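Local coordinates for protein probable acrylyl-CoA reductase AcuI (Escherichia coli, PDB 1O89) that probably catalyses the NADPH-dependent reduction of acryloyl-CoA to propanoyl-CoA, working as a homodimer of the zinc-containing alcohol dehydrogenase family, at residues I237-L249 and V258-T271. Sequence-based numbering, arbitrary orientation.
Sequences IDTVGDKVLAKVL and VAACGLAGGFTLPT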
loop_
_atom_site.group_PDB
_atom_site.type_symbol
_atom_site.label_atom_id
_atom_site.label_comp_id
_atom_site.label_asym_id
_atom_site.label_seq_id
_atom_site.Cartn_x
_atom_site.Cartn_y
_atom_site.Cartn_z
ATOM N N ILE A 237 5.781 10.083 4.661
ATOM C CA ILE A 237 4.483 10.433 5.201
ATOM C C ILE A 237 3.982 11.559 4.324
ATOM O O ILE A 237 4.536 12.663 4.359
ATOM C CB ILE A 237 4.594 10.863 6.694
ATOM C CG1 ILE A 237 4.942 9.654 7.551
ATOM C CG2 ILE A 237 3.294 11.489 7.185
ATOM C CD1 ILE A 237 5.064 9.907 9.024
ATOM N N ASP A 238 2.937 11.294 3.541
ATOM C CA ASP A 238 2.435 12.294 2.599
ATOM C C ASP A 238 1.090 12.868 3.011
ATOM O O ASP A 238 0.170 12.129 3.338
ATOM C CB ASP A 238 2.318 11.687 1.215
ATOM C CG ASP A 238 1.676 12.616 0.244
ATOM O OD1 ASP A 238 2.285 13.670 -0.074
ATOM O OD2 ASP A 238 0.538 12.389 -0.219
ATOM N N THR A 239 0.991 14.200 2.977
ATOM C CA THR A 239 -0.220 14.924 3.343
ATOM C C THR A 239 -0.818 15.655 2.148
ATOM O O THR A 239 -1.837 16.299 2.297
ATOM C CB THR A 239 0.064 15.943 4.474
ATOM O OG1 THR A 239 1.021 16.922 4.040
ATOM C CG2 THR A 239 0.733 15.278 5.690
ATOM N N VAL A 240 -0.208 15.536 0.969
ATOM C CA VAL A 240 -0.553 16.400 -0.163
ATOM C C VAL A 240 -1.203 15.664 -1.328
ATOM O O VAL A 240 -2.076 16.203 -1.983
ATOM C CB VAL A 240 0.650 17.336 -0.610
ATOM C CG1 VAL A 240 1.978 16.822 -0.148
ATOM C CG2 VAL A 240 0.661 17.638 -2.129
ATOM N N GLY A 241 -0.808 14.433 -1.583
ATOM C CA GLY A 241 -1.436 13.662 -2.626
ATOM C C GLY A 241 -1.032 14.194 -3.981
ATOM O O GLY A 241 -0.005 14.875 -4.117
ATOM N N ASP A 242 -1.833 13.864 -4.989
ATOM C CA ASP A 242 -1.669 14.428 -6.331
ATOM C C ASP A 242 -0.275 14.089 -6.879
ATOM O O ASP A 242 0.181 12.964 -6.706
ATOM C CB ASP A 242 -1.951 15.937 -6.293
ATOM C CG ASP A 242 -2.278 16.511 -7.659
ATOM O OD1 ASP A 242 -3.256 16.054 -8.288
ATOM O OD2 ASP A 242 -1.612 17.426 -8.179
ATOM N N LYS A 243 0.398 15.058 -7.505
ATOM C CA LYS A 243 1.693 14.849 -8.140
ATOM C C LYS A 243 2.835 14.686 -7.129
ATOM O O LYS A 243 3.803 13.993 -7.415
ATOM C CB LYS A 243 2.011 16.005 -9.104
ATOM C CG LYS A 243 1.243 15.942 -10.421
ATOM C CD LYS A 243 1.131 17.310 -11.109
ATOM C CE LYS A 243 0.536 17.203 -12.525
ATOM N NZ LYS A 243 0.092 15.806 -12.893
ATOM N N VAL A 244 2.736 15.326 -5.966
ATOM C CA VAL A 244 3.780 15.201 -4.939
ATOM C C VAL A 244 3.878 13.771 -4.440
ATOM O O VAL A 244 4.972 13.256 -4.236
ATOM C CB VAL A 244 3.534 16.129 -3.727
ATOM C CG1 VAL A 244 4.438 15.732 -2.527
ATOM C CG2 VAL A 244 3.759 17.570 -4.110
ATOM N N LEU A 245 2.724 13.145 -4.243
ATOM C CA LEU A 245 2.652 11.756 -3.826
ATOM C C LEU A 245 3.201 10.854 -4.937
ATOM O O LEU A 245 3.910 9.899 -4.661
ATOM C CB LEU A 245 1.207 11.366 -3.489
ATOM C CG LEU A 245 0.932 9.886 -3.137
ATOM C CD1 LEU A 245 1.840 9.380 -2.001
ATOM C CD2 LEU A 245 -0.529 9.674 -2.759
ATOM N N ALA A 246 2.855 11.157 -6.182
ATOM C CA ALA A 246 3.341 10.377 -7.329
ATOM C C ALA A 246 4.875 10.409 -7.403
ATOM O O ALA A 246 5.510 9.381 -7.593
ATOM C CB ALA A 246 2.715 10.889 -8.654
ATOM N N LYS A 247 5.467 11.582 -7.209
ATOM C CA LYS A 247 6.923 11.724 -7.253
ATOM C C LYS A 247 7.587 10.893 -6.151
ATOM O O LYS A 247 8.530 10.150 -6.413
ATOM C CB LYS A 247 7.307 13.198 -7.118
ATOM C CG LYS A 247 8.815 13.481 -7.124
ATOM C CD LYS A 247 9.373 13.560 -8.515
ATOM C CE LYS A 247 10.476 14.595 -8.614
ATOM N NZ LYS A 247 11.268 14.378 -9.816
ATOM N N VAL A 248 7.083 11.024 -4.932
ATOM C CA VAL A 248 7.622 10.338 -3.761
ATOM C C VAL A 248 7.623 8.820 -3.953
ATOM O O VAL A 248 8.569 8.144 -3.559
ATOM C CB VAL A 248 6.800 10.685 -2.492
ATOM C CG1 VAL A 248 7.130 9.742 -1.326
ATOM C CG2 VAL A 248 7.013 12.134 -2.075
ATOM N N LEU A 249 6.557 8.298 -4.555
ATOM C CA LEU A 249 6.441 6.869 -4.828
ATOM C C LEU A 249 7.511 6.374 -5.794
ATOM O O LEU A 249 8.073 5.314 -5.595
ATOM C CB LEU A 249 5.056 6.533 -5.385
ATOM C CG LEU A 249 3.927 6.438 -4.361
ATOM C CD1 LEU A 249 2.590 6.525 -5.073
ATOM C CD2 LEU A 249 4.033 5.156 -3.526
ATOM N N VAL A 258 5.115 4.324 1.925
ATOM C CA VAL A 258 4.530 5.649 2.053
ATOM C C VAL A 258 3.222 5.530 2.835
ATOM O O VAL A 258 2.361 4.731 2.466
ATOM C CB VAL A 258 4.190 6.234 0.651
ATOM C CG1 VAL A 258 3.654 7.638 0.764
ATOM C CG2 VAL A 258 5.403 6.196 -0.240
ATOM N N ALA A 259 3.074 6.300 3.917
ATOM C CA ALA A 259 1.789 6.454 4.605
ATOM C C ALA A 259 1.121 7.706 4.066
ATOM O O ALA A 259 1.642 8.796 4.225
ATOM C CB ALA A 259 1.992 6.575 6.078
ATOM N N ALA A 260 -0.022 7.541 3.418
ATOM C CA ALA A 260 -0.735 8.638 2.779
ATOM C C ALA A 260 -2.008 8.970 3.544
ATOM O O ALA A 260 -2.822 8.085 3.788
ATOM C CB ALA A 260 -1.077 8.257 1.384
ATOM N N CYS A 261 -2.179 10.242 3.899
ATOM C CA CYS A 261 -3.306 10.674 4.722
ATOM C C CYS A 261 -3.996 11.989 4.307
ATOM O O CYS A 261 -4.918 12.414 4.986
ATOM C CB CYS A 261 -2.820 10.827 6.166
ATOM S SG CYS A 261 -1.703 12.233 6.400
ATOM N N GLY A 262 -3.571 12.624 3.212
ATOM C CA GLY A 262 -4.124 13.913 2.816
ATOM C C GLY A 262 -4.271 14.161 1.320
ATOM O O GLY A 262 -3.961 13.311 0.481
ATOM N N LEU A 263 -4.763 15.353 1.000
ATOM C CA LEU A 263 -5.099 15.729 -0.368
ATOM C C LEU A 263 -4.931 17.226 -0.601
ATOM O O LEU A 263 -5.642 17.807 -1.425
ATOM C CB LEU A 263 -6.544 15.300 -0.697
ATOM C CG LEU A 263 -7.661 15.556 0.323
ATOM C CD1 LEU A 263 -7.887 17.037 0.583
ATOM C CD2 LEU A 263 -8.968 14.917 -0.164
ATOM N N ALA A 264 -4.007 17.860 0.125
ATOM C CA ALA A 264 -3.888 19.327 0.069
ATOM C C ALA A 264 -3.570 19.823 -1.348
ATOM O O ALA A 264 -3.998 20.896 -1.732
ATOM C CB ALA A 264 -2.839 19.824 1.052
ATOM N N GLY A 265 -2.830 19.030 -2.118
ATOM C CA GLY A 265 -2.477 19.380 -3.488
ATOM C C GLY A 265 -3.412 18.865 -4.571
ATOM O O GLY A 265 -3.291 19.258 -5.717
ATOM N N GLY A 266 -4.334 17.980 -4.210
ATOM C CA GLY A 266 -5.295 17.418 -5.149
ATOM C C GLY A 266 -5.704 16.020 -4.719
ATOM O O GLY A 266 -4.922 15.330 -4.078
ATOM N N PHE A 267 -6.919 15.602 -5.071
ATOM C CA PHE A 267 -7.421 14.294 -4.649
ATOM C C PHE A 267 -7.015 13.135 -5.577
ATOM O O PHE A 267 -7.141 11.982 -5.188
ATOM C CB PHE A 267 -8.946 14.326 -4.445
ATOM C CG PHE A 267 -9.742 14.299 -5.721
ATOM C CD1 PHE A 267 -10.198 15.482 -6.294
ATOM C CD2 PHE A 267 -10.057 13.086 -6.335
ATOM C CE1 PHE A 267 -10.937 15.456 -7.467
ATOM C CE2 PHE A 267 -10.784 13.048 -7.496
ATOM C CZ PHE A 267 -11.231 14.233 -8.071
ATOM N N THR A 268 -6.558 13.434 -6.797
ATOM C CA THR A 268 -6.145 12.383 -7.724
ATOM C C THR A 268 -4.746 11.881 -7.375
ATOM O O THR A 268 -4.036 12.492 -6.590
ATOM C CB THR A 268 -6.195 12.833 -9.209
ATOM O OG1 THR A 268 -5.283 13.916 -9.434
ATOM C CG2 THR A 268 -7.570 13.395 -9.585
ATOM N N LEU A 269 -4.379 10.752 -7.972
ATOM C CA LEU A 269 -3.097 10.113 -7.744
ATOM C C LEU A 269 -2.612 9.587 -9.088
ATOM O O LEU A 269 -2.848 8.433 -9.427
ATOM C CB LEU A 269 -3.236 8.978 -6.724
ATOM C CG LEU A 269 -1.988 8.137 -6.424
ATOM C CD1 LEU A 269 -0.745 9.014 -6.314
ATOM C CD2 LEU A 269 -2.176 7.314 -5.152
ATOM N N PRO A 270 -1.967 10.446 -9.873
ATOM C CA PRO A 270 -1.464 10.051 -11.195
ATOM C C PRO A 270 -0.087 9.366 -11.132
ATOM O O PRO A 270 0.937 9.979 -11.424
ATOM C CB PRO A 270 -1.395 11.386 -11.946
ATOM C CG PRO A 270 -1.114 12.395 -10.894
ATOM C CD PRO A 270 -1.679 11.862 -9.588
ATOM N N THR A 271 -0.082 8.094 -10.764
ATOM C CA THR A 271 1.158 7.333 -10.608
ATOM C C THR A 271 1.136 6.127 -11.543
ATOM O O THR A 271 0.312 6.067 -12.466
ATOM C CB THR A 271 1.368 6.936 -9.123
ATOM O OG1 THR A 271 2.587 6.197 -8.980
ATOM C CG2 THR A 271 0.285 5.982 -8.612
HETATM O O HOH W 1 -1.746 11.630 0.711
HETATM O O HOH W 2 4.671 7.801 -9.287
#
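L245, on helix 242-250, spreads its two methyl branches between two strands: CD1 lies 3.7 Å from CG1 of V258, and CD2 meets CD1 of L269 at 3.6 Å. With CG anti to the backbone N (chi1 175°) and chi2 near 54°, one methyl lies against each partner. L249, one turn on, crosses V258 at about a right angle, its CD2 3.7 Å from V258 CG2; branched aliphatic side chains suit this interface, bringing no polar atom to satisfy. Strands 233-238 and 256-260 run parallel, bonded from D238 N to A259 O (2.9 Å) and, just past the second strand, from C261 N to D238 O. Aspartate suits position 238 because both oxygens are used: OD2 accepts from G241 N (2.8 Å) through its syn lone pair, an Asx motif, and OD1 from T174 OG1 and, weakly, V240 N. V240 O receives G265 N, where a side chain on the glycine would strike V240 CG2. D242 runs alongside T268, OD1 weakly bonded to OG1 (3.2 Å); an alanine here would probably leave that hydroxyl without this acceptor and freer to turn. Buried aliphatic contacts thus join the helix to the Rossmann-type sheet and to strand 268-272, which pairs antiparallel with the second subunit, while backbone bonds tie down the turn beginning at NADP(+)-binding L263.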